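Local coordinates for putative dehydrogenase (Pseudomonas fluorescens, PDB 6UUG), which is the methanesulfinate monooxygenase MsuC, the oxygenase of a two-component flavin-dependent system that works in bacterial sulfur assimilation, at residues A[204-209]-A[215-220]; A[211-216]-A[384-389]; A[277-282]-A[288-293]. One frame throughout, in Å; residues are numbered along the deposited sequence.

Contact 1. Residues A[204-209]-A[215-220]; sequences LHNDWN and QTDSGS
The indole of Trp208 lies against Ser218, whose CB sits over the centre of the six-membered ring, 3.4 Å from its centroid and 11° off the normal, a CH-pi contact. The backbone N of Ser218 lies over the same ring system, near CG. Trp208 swings its CG anti to the backbone N (chi1 178°), which carries the ring across the 215-220 chain; NE1 gives its hydrogen to the carbonyl O of Gln213. Serine suits this place: its methylene is slim enough for close approach, while OG bonds to Ser169 OG.

The imidazole of His205 meets Ser220 CB at its edge, in plane, CD2 to CB 3.4 Å, and its NE2 bonds to Thr222 OG1. Two hydrogen bonds tie this end, one between backbones and one from a backbone N-H to a carboxylate: His205 N reaches Ser220 O at 2.8 Å, and the syn lone pair of Asp207 OD1 takes the N-H of Ser220, also at 2.8 Å. Gly219, with no side chain, lets the carboxylate of Asp207 come in to 3.5 Å from OD1 to CA. The two segments close the loop between strands 202-204 and 221-228 of the antiparallel sheet, in the beta region expected of an acyl-CoA dehydrogenase-like fold.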
loop_
_atom_site.group_PDB
_atom_site.type_symbol
_atom_site.label_atom_id
_atom_site.label_comp_id
_atom_site.label_asym_id
_atom_site.label_seq_id
_atom_site.Cartn_x
_atom_site.Cartn_y
_atom_site.Cartn_z
ATOM N N LEU A 204 -31.463 -31.654 -1.781
ATOM C CA LEU A 204 -30.749 -30.385 -1.909
ATOM C C LEU A 204 -31.408 -29.364 -0.984
ATOM O O LEU A 204 -32.548 -28.950 -1.215
ATOM C CB LEU A 204 -30.762 -29.909 -3.360
ATOM C CG LEU A 204 -30.271 -30.887 -4.431
ATOM C CD1 LEU A 204 -30.502 -30.322 -5.825
ATOM C CD2 LEU A 204 -28.803 -31.223 -4.225
ATOM N N HIS A 205 -30.682 -28.946 0.057
ATOM C CA HIS A 205 -31.297 -28.167 1.128
ATOM C C HIS A 205 -31.563 -26.721 0.736
ATOM O O HIS A 205 -32.541 -26.132 1.214
ATOM C CB HIS A 205 -30.421 -28.220 2.374
ATOM C CG HIS A 205 -30.248 -29.600 2.919
ATOM N ND1 HIS A 205 -31.311 -30.456 3.112
ATOM C CD2 HIS A 205 -29.141 -30.280 3.299
ATOM C CE1 HIS A 205 -30.866 -31.604 3.593
ATOM N NE2 HIS A 205 -29.553 -31.522 3.717
ATOM N N ASN A 206 -30.719 -26.140 -0.117
ATOM C CA ASN A 206 -30.849 -24.745 -0.534
ATOM C C ASN A 206 -30.913 -23.824 0.684
ATOM O O ASN A 206 -31.778 -22.953 0.799
ATOM C CB ASN A 206 -32.067 -24.549 -1.441
ATOM C CG ASN A 206 -31.822 -23.520 -2.537
ATOM O OD1 ASN A 206 -30.884 -22.719 -2.462
ATOM N ND2 ASN A 206 -32.667 -23.541 -3.563
ATOM N N ASP A 207 -29.985 -24.048 1.612
ATOM C CA ASP A 207 -29.806 -23.211 2.790
ATOM C C ASP A 207 -28.704 -22.175 2.600
ATOM O O ASP A 207 -28.278 -21.551 3.579
ATOM C CB ASP A 207 -29.493 -24.084 4.005
ATOM C CG ASP A 207 -28.361 -25.058 3.739
ATOM O OD1 ASP A 207 -28.272 -25.559 2.596
ATOM O OD2 ASP A 207 -27.559 -25.316 4.661
ATOM N N TRP A 208 -28.228 -21.994 1.370
ATOM C CA TRP A 208 -27.147 -21.058 1.093
ATOM C C TRP A 208 -27.509 -19.656 1.570
ATOM O O TRP A 208 -28.490 -19.064 1.108
ATOM C CB TRP A 208 -26.842 -21.058 -0.402
ATOM C CG TRP A 208 -25.771 -20.094 -0.801
ATOM C CD1 TRP A 208 -25.897 -19.034 -1.659
ATOM C CD2 TRP A 208 -24.404 -20.096 -0.361
ATOM N NE1 TRP A 208 -24.690 -18.378 -1.781
ATOM C CE2 TRP A 208 -23.758 -19.011 -0.996
ATOM C CE3 TRP A 208 -23.664 -20.906 0.509
ATOM C CZ2 TRP A 208 -22.405 -18.724 -0.795
ATOM C CZ3 TRP A 208 -22.320 -20.617 0.709
ATOM C CH2 TRP A 208 -21.707 -19.533 0.063
ATOM N N ASN A 209 -26.708 -19.129 2.497
ATOM C CA ASN A 209 -26.981 -17.831 3.111
ATOM C C ASN A 209 -25.630 -17.175 3.395
ATOM O O ASN A 209 -24.999 -17.459 4.418
ATOM C CB ASN A 209 -27.812 -17.998 4.379
ATOM C CG ASN A 209 -28.529 -16.724 4.785
ATOM O OD1 ASN A 209 -28.823 -15.861 3.950
ATOM N ND2 ASN A 209 -28.819 -16.598 6.076
ATOM N N GLN A 215 -26.927 -15.787 -4.951
ATOM C CA GLN A 215 -27.842 -16.541 -5.805
ATOM C C GLN A 215 -27.129 -17.689 -6.517
ATOM O O GLN A 215 -27.554 -18.113 -7.594
ATOM C CB GLN A 215 -28.536 -15.624 -6.813
ATOM C CG GLN A 215 -29.535 -14.649 -6.166
ATOM C CD GLN A 215 -30.505 -14.032 -7.165
ATOM O OE1 GLN A 215 -30.098 -13.446 -8.174
ATOM N NE2 GLN A 215 -31.806 -14.174 -6.893
ATOM N N THR A 216 -26.063 -18.222 -5.915
ATOM C CA THR A 216 -25.354 -19.383 -6.447
ATOM C C THR A 216 -25.821 -20.710 -5.848
ATOM O O THR A 216 -25.304 -21.760 -6.244
ATOM C CB THR A 216 -23.841 -19.236 -6.227
ATOM O OG1 THR A 216 -23.566 -19.098 -4.821
ATOM C CG2 THR A 216 -23.314 -18.019 -6.970
ATOM N N ASP A 217 -26.768 -20.692 -4.903
ATOM C CA ASP A 217 -27.319 -21.920 -4.313
ATOM C C ASP A 217 -26.230 -22.814 -3.718
ATOM O O ASP A 217 -26.320 -24.041 -3.779
ATOM C CB ASP A 217 -28.139 -22.715 -5.342
ATOM C CG ASP A 217 -29.311 -21.929 -5.903
ATOM O OD1 ASP A 217 -30.046 -21.302 -5.107
ATOM O OD2 ASP A 217 -29.497 -21.943 -7.144
ATOM N N SER A 218 -25.195 -22.211 -3.127
ATOM C CA SER A 218 -24.043 -22.997 -2.682
ATOM C C SER A 218 -24.288 -23.655 -1.324
ATOM O O SER A 218 -23.357 -23.790 -0.522
ATOM C CB SER A 218 -22.776 -22.129 -2.622
ATOM O OG SER A 218 -22.359 -21.690 -3.909
ATOM N N GLY A 219 -25.525 -24.083 -1.067
ATOM C CA GLY A 219 -25.895 -24.671 0.207
ATOM C C GLY A 219 -25.504 -26.124 0.386
ATOM O O GLY A 219 -24.448 -26.552 -0.088
ATOM N N SER A 220 -26.354 -26.896 1.059
ATOM C CA SER A 220 -26.047 -28.260 1.467
ATOM C C SER A 220 -26.854 -29.275 0.670
ATOM O O SER A 220 -27.872 -28.953 0.050
ATOM C CB SER A 220 -26.325 -28.462 2.962
ATOM O OG SER A 220 -25.281 -27.941 3.761
#

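Contact 2. Residues A[211-216]-A[384-389]; sequences IGQRQT and RTQTLH
The methylene CG of Gln213 lies against both CG and the amide oxygen of Gln386, 3.3 Å from CG and 3.2 Å from OE1. Both chains bend at chi2 and cross at about a right angle, their amide planes 58° apart, and no hydrogen bond runs between them. Beside them, Thr385 OG1 touches Ile211 CG1 at 3.5 Å. The same hydroxyl comes to 3.4 Å from Gly212 N, but at an angle too poor for a hydrogen bond. Gly212, bare of a side chain, allows this close approach of the hydroxyl.

The next shell sets these groups in place. Thr385 OG1 bonds to the carbonyl O of Arg381, one turn back in helix 378-386, which turns the polar end of the threonine to its own helix. The amide of Gln213 is held at both ends, OE1 by Ser100 OG and NE2 by His104 ND1. Gln213 also opens a type I turn, in which Thr216 OG1 donates to Gln213 O at 2.9 Å. Farther out, Phe256 and Phe260 of helix 247-277 pack on Gln386. Among the bonds that hold the loop to helix 378-386 are those from Arg381 NH1 to Ile211 O and from Gln213 N to Asn382 OD1.

No hydrogen bond joins the two segments directly: the polar ends of Gln213 and Thr385 are satisfied by neighbours, and the buried contact itself rests on van der Waals touch.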
loop_
_atom_site.group_PDB
_atom_site.type_symbol
_atom_site.label_atom_id
_atom_site.label_comp_id
_atom_site.label_asym_id
_atom_site.label_seq_id
_atom_site.Cartn_x
_atom_site.Cartn_y
_atom_site.Cartn_z
ATOM N N ILE A 211 -22.897 -13.493 2.643
ATOM C CA ILE A 211 -22.946 -12.042 2.440
ATOM C C ILE A 211 -22.756 -11.686 0.971
ATOM O O ILE A 211 -23.194 -10.616 0.527
ATOM C CB ILE A 211 -21.919 -11.302 3.321
ATOM C CG1 ILE A 211 -20.492 -11.731 2.959
ATOM C CG2 ILE A 211 -22.248 -11.503 4.805
ATOM C CD1 ILE A 211 -19.448 -10.637 3.126
ATOM N N GLY A 212 -22.099 -12.561 0.195
ATOM C CA GLY A 212 -21.951 -12.363 -1.230
ATOM C C GLY A 212 -22.315 -13.634 -1.980
ATOM O O GLY A 212 -22.567 -14.683 -1.378
ATOM N N GLN A 213 -22.326 -13.525 -3.314
ATOM C CA GLN A 213 -22.690 -14.651 -4.181
ATOM C C GLN A 213 -24.038 -15.247 -3.782
ATOM O O GLN A 213 -24.205 -16.469 -3.716
ATOM C CB GLN A 213 -21.605 -15.731 -4.163
ATOM C CG GLN A 213 -20.275 -15.282 -4.731
ATOM C CD GLN A 213 -20.392 -14.750 -6.149
ATOM O OE1 GLN A 213 -20.658 -13.567 -6.357
ATOM N NE2 GLN A 213 -20.195 -15.627 -7.136
ATOM N N ARG A 214 -25.014 -14.375 -3.527
ATOM C CA ARG A 214 -26.222 -14.776 -2.812
ATOM C C ARG A 214 -27.222 -15.543 -3.671
ATOM O O ARG A 214 -28.278 -15.928 -3.155
ATOM C CB ARG A 214 -26.894 -13.544 -2.200
ATOM C CG ARG A 214 -26.054 -12.925 -1.082
ATOM C CD ARG A 214 -26.712 -11.714 -0.421
ATOM N NE ARG A 214 -28.137 -11.904 -0.158
ATOM C CZ ARG A 214 -28.642 -12.644 0.830
ATOM N NH1 ARG A 214 -27.841 -13.297 1.666
ATOM N NH2 ARG A 214 -29.960 -12.740 0.977
ATOM N N GLN A 215 -26.927 -15.787 -4.951
ATOM C CA GLN A 215 -27.842 -16.541 -5.805
ATOM C C GLN A 215 -27.129 -17.689 -6.517
ATOM O O GLN A 215 -27.554 -18.113 -7.594
ATOM C CB GLN A 215 -28.536 -15.624 -6.813
ATOM C CG GLN A 215 -29.535 -14.649 -6.166
ATOM C CD GLN A 215 -30.505 -14.032 -7.165
ATOM O OE1 GLN A 215 -30.098 -13.446 -8.174
ATOM N NE2 GLN A 215 -31.806 -14.174 -6.893
ATOM N N THR A 216 -26.063 -18.222 -5.915
ATOM C CA THR A 216 -25.354 -19.383 -6.447
ATOM C C THR A 216 -25.821 -20.710 -5.848
ATOM O O THR A 216 -25.304 -21.760 -6.244
ATOM C CB THR A 216 -23.841 -19.236 -6.227
ATOM O OG1 THR A 216 -23.566 -19.098 -4.821
ATOM C CG2 THR A 216 -23.314 -18.019 -6.970
ATOM N N ARG A 384 -15.206 -9.969 -2.056
ATOM C CA ARG A 384 -14.628 -10.344 -0.766
ATOM C C ARG A 384 -14.903 -11.803 -0.437
ATOM O O ARG A 384 -14.033 -12.497 0.102
ATOM C CB ARG A 384 -15.184 -9.453 0.358
ATOM C CG ARG A 384 -14.740 -9.834 1.793
ATOM C CD ARG A 384 -13.275 -9.490 2.062
ATOM N NE ARG A 384 -12.374 -10.417 1.361
ATOM C CZ ARG A 384 -11.048 -10.360 1.372
ATOM N NH1 ARG A 384 -10.340 -11.225 0.626
ATOM N NH2 ARG A 384 -10.416 -9.443 2.101
ATOM N N THR A 385 -16.126 -12.266 -0.705
ATOM C CA THR A 385 -16.503 -13.642 -0.397
ATOM C C THR A 385 -15.722 -14.626 -1.261
ATOM O O THR A 385 -15.190 -15.632 -0.770
ATOM C CB THR A 385 -18.014 -13.832 -0.623
ATOM O OG1 THR A 385 -18.751 -12.901 0.180
ATOM C CG2 THR A 385 -18.433 -15.244 -0.261
ATOM N N GLN A 386 -15.645 -14.354 -2.554
ATOM C CA GLN A 386 -15.105 -15.355 -3.470
ATOM C C GLN A 386 -13.583 -15.400 -3.491
ATOM O O GLN A 386 -13.014 -16.385 -3.975
ATOM C CB GLN A 386 -15.621 -15.104 -4.881
ATOM C CG GLN A 386 -16.995 -15.693 -5.133
ATOM C CD GLN A 386 -17.118 -17.160 -4.671
ATOM O OE1 GLN A 386 -18.082 -17.535 -3.999
ATOM N NE2 GLN A 386 -16.135 -17.981 -5.023
ATOM N N THR A 387 -12.906 -14.369 -2.995
ATOM C CA THR A 387 -11.449 -14.398 -2.960
ATOM C C THR A 387 -10.896 -15.179 -1.774
ATOM O O THR A 387 -9.676 -15.347 -1.697
ATOM C CB THR A 387 -10.873 -12.978 -2.930
ATOM O OG1 THR A 387 -11.489 -12.246 -1.868
ATOM C CG2 THR A 387 -11.107 -12.240 -4.244
ATOM N N LEU A 388 -11.750 -15.682 -0.866
ATOM C CA LEU A 388 -11.286 -16.363 0.340
ATOM C C LEU A 388 -11.199 -17.878 0.214
ATOM O O LEU A 388 -10.569 -18.516 1.067
ATOM C CB LEU A 388 -12.217 -16.060 1.511
ATOM C CG LEU A 388 -12.290 -14.596 1.921
ATOM C CD1 LEU A 388 -13.371 -14.414 2.993
ATOM C CD2 LEU A 388 -10.926 -14.132 2.400
ATOM N N HIS A 389 -11.824 -18.463 -0.797
ATOM C CA HIS A 389 -11.861 -19.918 -0.837
ATOM C C HIS A 389 -10.531 -20.542 -1.237
ATOM O O HIS A 389 -10.342 -21.740 -1.020
ATOM C CB HIS A 389 -12.992 -20.366 -1.758
ATOM C CG HIS A 389 -14.353 -20.070 -1.204
ATOM N ND1 HIS A 389 -15.060 -20.976 -0.444
ATOM C CD2 HIS A 389 -15.119 -18.955 -1.269
ATOM C CE1 HIS A 389 -16.211 -20.438 -0.079
ATOM N NE2 HIS A 389 -16.273 -19.214 -0.571
#

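Contact 3. Residues A[277-282]-A[288-293]; sequences SETRVW and REVRED
With CG1 anti to its backbone N (chi1 -176°), Val290 presents CG2 to the chain of 277-282, where it lies 3.2 Å from Thr279 O and 3.3 Å from Val281 N. Across from it, Val281 holds CG1 between its backbone N and carbonyl carbon (chi1 89°), well rotated from the staggered position; this methyl comes to 4.0 Å from Arg288 O. The contact belongs to an interhelical loop of the acyl-CoA dehydrogenase C-terminal domain: the chain leaves helix 247-277, turns back between the two segments, then passes through a 3-10 segment at 290-292 into helix 294-327.

Valine suits both sides of the fold-back, since its short branched methyls pack directly against the facing backbone. Val281 CB meets Val290 CG2 at 3.9 Å, and the CG2 methyl of Thr279 lies against Val290 CG1, those two side chains crossing at about a right angle. The hydroxyl of Thr279 is spent on Thr365 O.

Arg288 NH2 forms a salt bridge with Glu292 OE1, a bridge within the segment, across the 3-10 turn. Asp293 is the N-cap of helix 294-327, and its OD1 accepts from Val296 N, a place where a short acid side chain can reach the amides of the first turn. Its OD2 bonds to Ser285 OG and to Tyr394 OH of a second subunit, whose Pro391 packs on Trp282. A water links the segments, accepting from Trp282 N at 2.8 Å and donating to Asp293 OD2 at 3.2 Å.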
loop_
_atom_site.group_PDB
_atom_site.type_symbol
_atom_site.label_atom_id
_atom_site.label_comp_id
_atom_site.label_asym_id
_atom_site.label_seq_id
_atom_site.Cartn_x
_atom_site.Cartn_y
_atom_site.Cartn_z
ATOM N N SER A 277 -23.108 11.589 -12.794
ATOM C CA SER A 277 -24.545 11.851 -12.757
ATOM C C SER A 277 -25.036 12.437 -11.445
ATOM O O SER A 277 -25.936 13.281 -11.456
ATOM C CB SER A 277 -25.331 10.561 -13.034
ATOM O OG SER A 277 -24.957 9.981 -14.277
ATOM N N GLU A 278 -24.476 12.007 -10.310
ATOM C CA GLU A 278 -25.088 12.275 -9.011
ATOM C C GLU A 278 -24.142 12.917 -7.998
ATOM O O GLU A 278 -24.592 13.638 -7.099
ATOM C CB GLU A 278 -25.645 10.972 -8.423
ATOM C CG GLU A 278 -26.628 10.241 -9.325
ATOM C CD GLU A 278 -27.983 10.931 -9.402
ATOM O OE1 GLU A 278 -28.321 11.681 -8.460
ATOM O OE2 GLU A 278 -28.703 10.725 -10.408
ATOM N N THR A 279 -22.840 12.649 -8.106
ATOM C CA THR A 279 -21.897 13.118 -7.097
ATOM C C THR A 279 -21.760 14.637 -7.158
ATOM O O THR A 279 -21.660 15.222 -8.241
ATOM C CB THR A 279 -20.534 12.442 -7.292
ATOM O OG1 THR A 279 -20.698 11.016 -7.245
ATOM C CG2 THR A 279 -19.542 12.863 -6.211
ATOM N N ARG A 280 -21.768 15.276 -5.992
ATOM C CA ARG A 280 -21.549 16.709 -5.880
ATOM C C ARG A 280 -20.112 16.978 -5.452
ATOM O O ARG A 280 -19.523 16.221 -4.672
ATOM C CB ARG A 280 -22.526 17.336 -4.878
ATOM C CG ARG A 280 -23.985 16.982 -5.138
ATOM C CD ARG A 280 -24.886 17.471 -4.011
ATOM N NE ARG A 280 -26.285 17.098 -4.220
ATOM C CZ ARG A 280 -27.252 17.284 -3.326
ATOM N NH1 ARG A 280 -26.978 17.837 -2.152
ATOM N NH2 ARG A 280 -28.495 16.914 -3.603
ATOM N N VAL A 281 -19.545 18.065 -5.978
ATOM C CA VAL A 281 -18.176 18.429 -5.636
ATOM C C VAL A 281 -18.120 18.872 -4.177
ATOM O O VAL A 281 -19.073 19.463 -3.647
ATOM C CB VAL A 281 -17.658 19.517 -6.598
ATOM C CG1 VAL A 281 -17.972 20.917 -6.083
ATOM C CG2 VAL A 281 -16.166 19.348 -6.867
ATOM N N TRP A 282 -17.017 18.541 -3.504
ATOM C CA TRP A 282 -16.838 18.943 -2.112
ATOM C C TRP A 282 -16.691 20.456 -2.029
ATOM O O TRP A 282 -16.029 21.075 -2.867
ATOM C CB TRP A 282 -15.613 18.245 -1.515
ATOM C CG TRP A 282 -15.299 18.591 -0.073
ATOM C CD1 TRP A 282 -14.156 19.168 0.400
ATOM C CD2 TRP A 282 -16.130 18.353 1.074
ATOM N NE1 TRP A 282 -14.222 19.310 1.768
ATOM C CE2 TRP A 282 -15.424 18.818 2.207
ATOM C CE3 TRP A 282 -17.399 17.789 1.255
ATOM C CZ2 TRP A 282 -15.950 18.743 3.498
ATOM C CZ3 TRP A 282 -17.919 17.714 2.540
ATOM C CH2 TRP A 282 -17.194 18.190 3.644
ATOM N N ARG A 288 -15.580 23.407 -10.133
ATOM C CA ARG A 288 -17.032 23.452 -10.057
ATOM C C ARG A 288 -17.684 22.119 -10.382
ATOM O O ARG A 288 -18.803 21.863 -9.918
ATOM C CB ARG A 288 -17.579 24.525 -11.007
ATOM C CG ARG A 288 -16.968 24.487 -12.404
ATOM C CD ARG A 288 -15.830 25.485 -12.542
ATOM N NE ARG A 288 -14.643 24.885 -13.149
ATOM C CZ ARG A 288 -14.429 24.804 -14.460
ATOM N NH1 ARG A 288 -15.324 25.277 -15.317
ATOM N NH2 ARG A 288 -13.316 24.244 -14.917
ATOM N N GLU A 289 -17.015 21.262 -11.153
ATOM C CA GLU A 289 -17.554 19.965 -11.530
ATOM C C GLU A 289 -16.677 18.850 -10.969
ATOM O O GLU A 289 -15.443 18.951 -10.977
ATOM C CB GLU A 289 -17.664 19.841 -13.050
ATOM C CG GLU A 289 -18.985 20.360 -13.598
ATOM C CD GLU A 289 -19.269 19.855 -14.998
ATOM O OE1 GLU A 289 -18.341 19.883 -15.836
ATOM O OE2 GLU A 289 -20.415 19.417 -15.257
ATOM N N VAL A 290 -17.331 17.796 -10.471
ATOM C CA VAL A 290 -16.610 16.666 -9.887
ATOM C C VAL A 290 -15.628 16.083 -10.892
ATOM O O VAL A 290 -14.517 15.671 -10.530
ATOM C CB VAL A 290 -17.600 15.589 -9.400
ATOM C CG1 VAL A 290 -16.857 14.460 -8.706
ATOM C CG2 VAL A 290 -18.610 16.185 -8.463
ATOM N N ARG A 291 -16.013 16.048 -12.167
ATOM C CA ARG A 291 -15.212 15.373 -13.183
ATOM C C ARG A 291 -13.930 16.119 -13.525
ATOM O O ARG A 291 -13.144 15.611 -14.330
ATOM C CB ARG A 291 -16.037 15.149 -14.453
ATOM C CG ARG A 291 -16.231 16.397 -15.312
ATOM C CD ARG A 291 -17.704 16.594 -15.638
ATOM N NE ARG A 291 -18.201 15.744 -16.719
ATOM C CZ ARG A 291 -19.464 15.325 -16.822
ATOM N NH1 ARG A 291 -19.834 14.571 -17.855
ATOM N NH2 ARG A 291 -20.358 15.640 -15.885
ATOM N N GLU A 292 -13.692 17.286 -12.929
ATOM C CA GLU A 292 -12.428 17.994 -13.049
ATOM C C GLU A 292 -11.641 18.038 -11.746
ATOM O O GLU A 292 -10.562 18.634 -11.712
ATOM C CB GLU A 292 -12.679 19.418 -13.565
ATOM C CG GLU A 292 -13.127 19.438 -15.016
ATOM C CD GLU A 292 -13.621 20.799 -15.469
ATOM O OE1 GLU A 292 -13.912 21.652 -14.604
ATOM O OE2 GLU A 292 -13.719 21.013 -16.696
ATOM N N ASP A 293 -12.146 17.423 -10.678
ATOM C CA ASP A 293 -11.476 17.490 -9.384
ATOM C C ASP A 293 -10.176 16.691 -9.440
ATOM O O ASP A 293 -10.180 15.552 -9.920
ATOM C CB ASP A 293 -12.408 16.954 -8.293
ATOM C CG ASP A 293 -11.784 16.993 -6.917
ATOM O OD1 ASP A 293 -10.946 16.124 -6.622
ATOM O OD2 ASP A 293 -12.111 17.907 -6.124
HETATM O O HOH W 1 -14.960 17.091 -4.795
#

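In the fold
Contacts 1 and 2 adjoin, their centres 12 Å apart and Gln215 and Thr216 common to both. Between them they bind one loop, between strands 202-204 and 221-228, to itself and then to helix 378-386, thereby joining the antiparallel sheet to the C-terminal helices. Contact 3 lies far out at the turn between helices 247-277 and 294-327, its centre 42 Å from contact 1 and 33 Å from contact 2. Along the chain contact 1 comes first, and contact 3 falls between the two halves of contact 2. All three reach a second subunit, contact 1 through Asn209, and contact 3 also meets a third, so these loops take part in interfaces of the four-chain assembly.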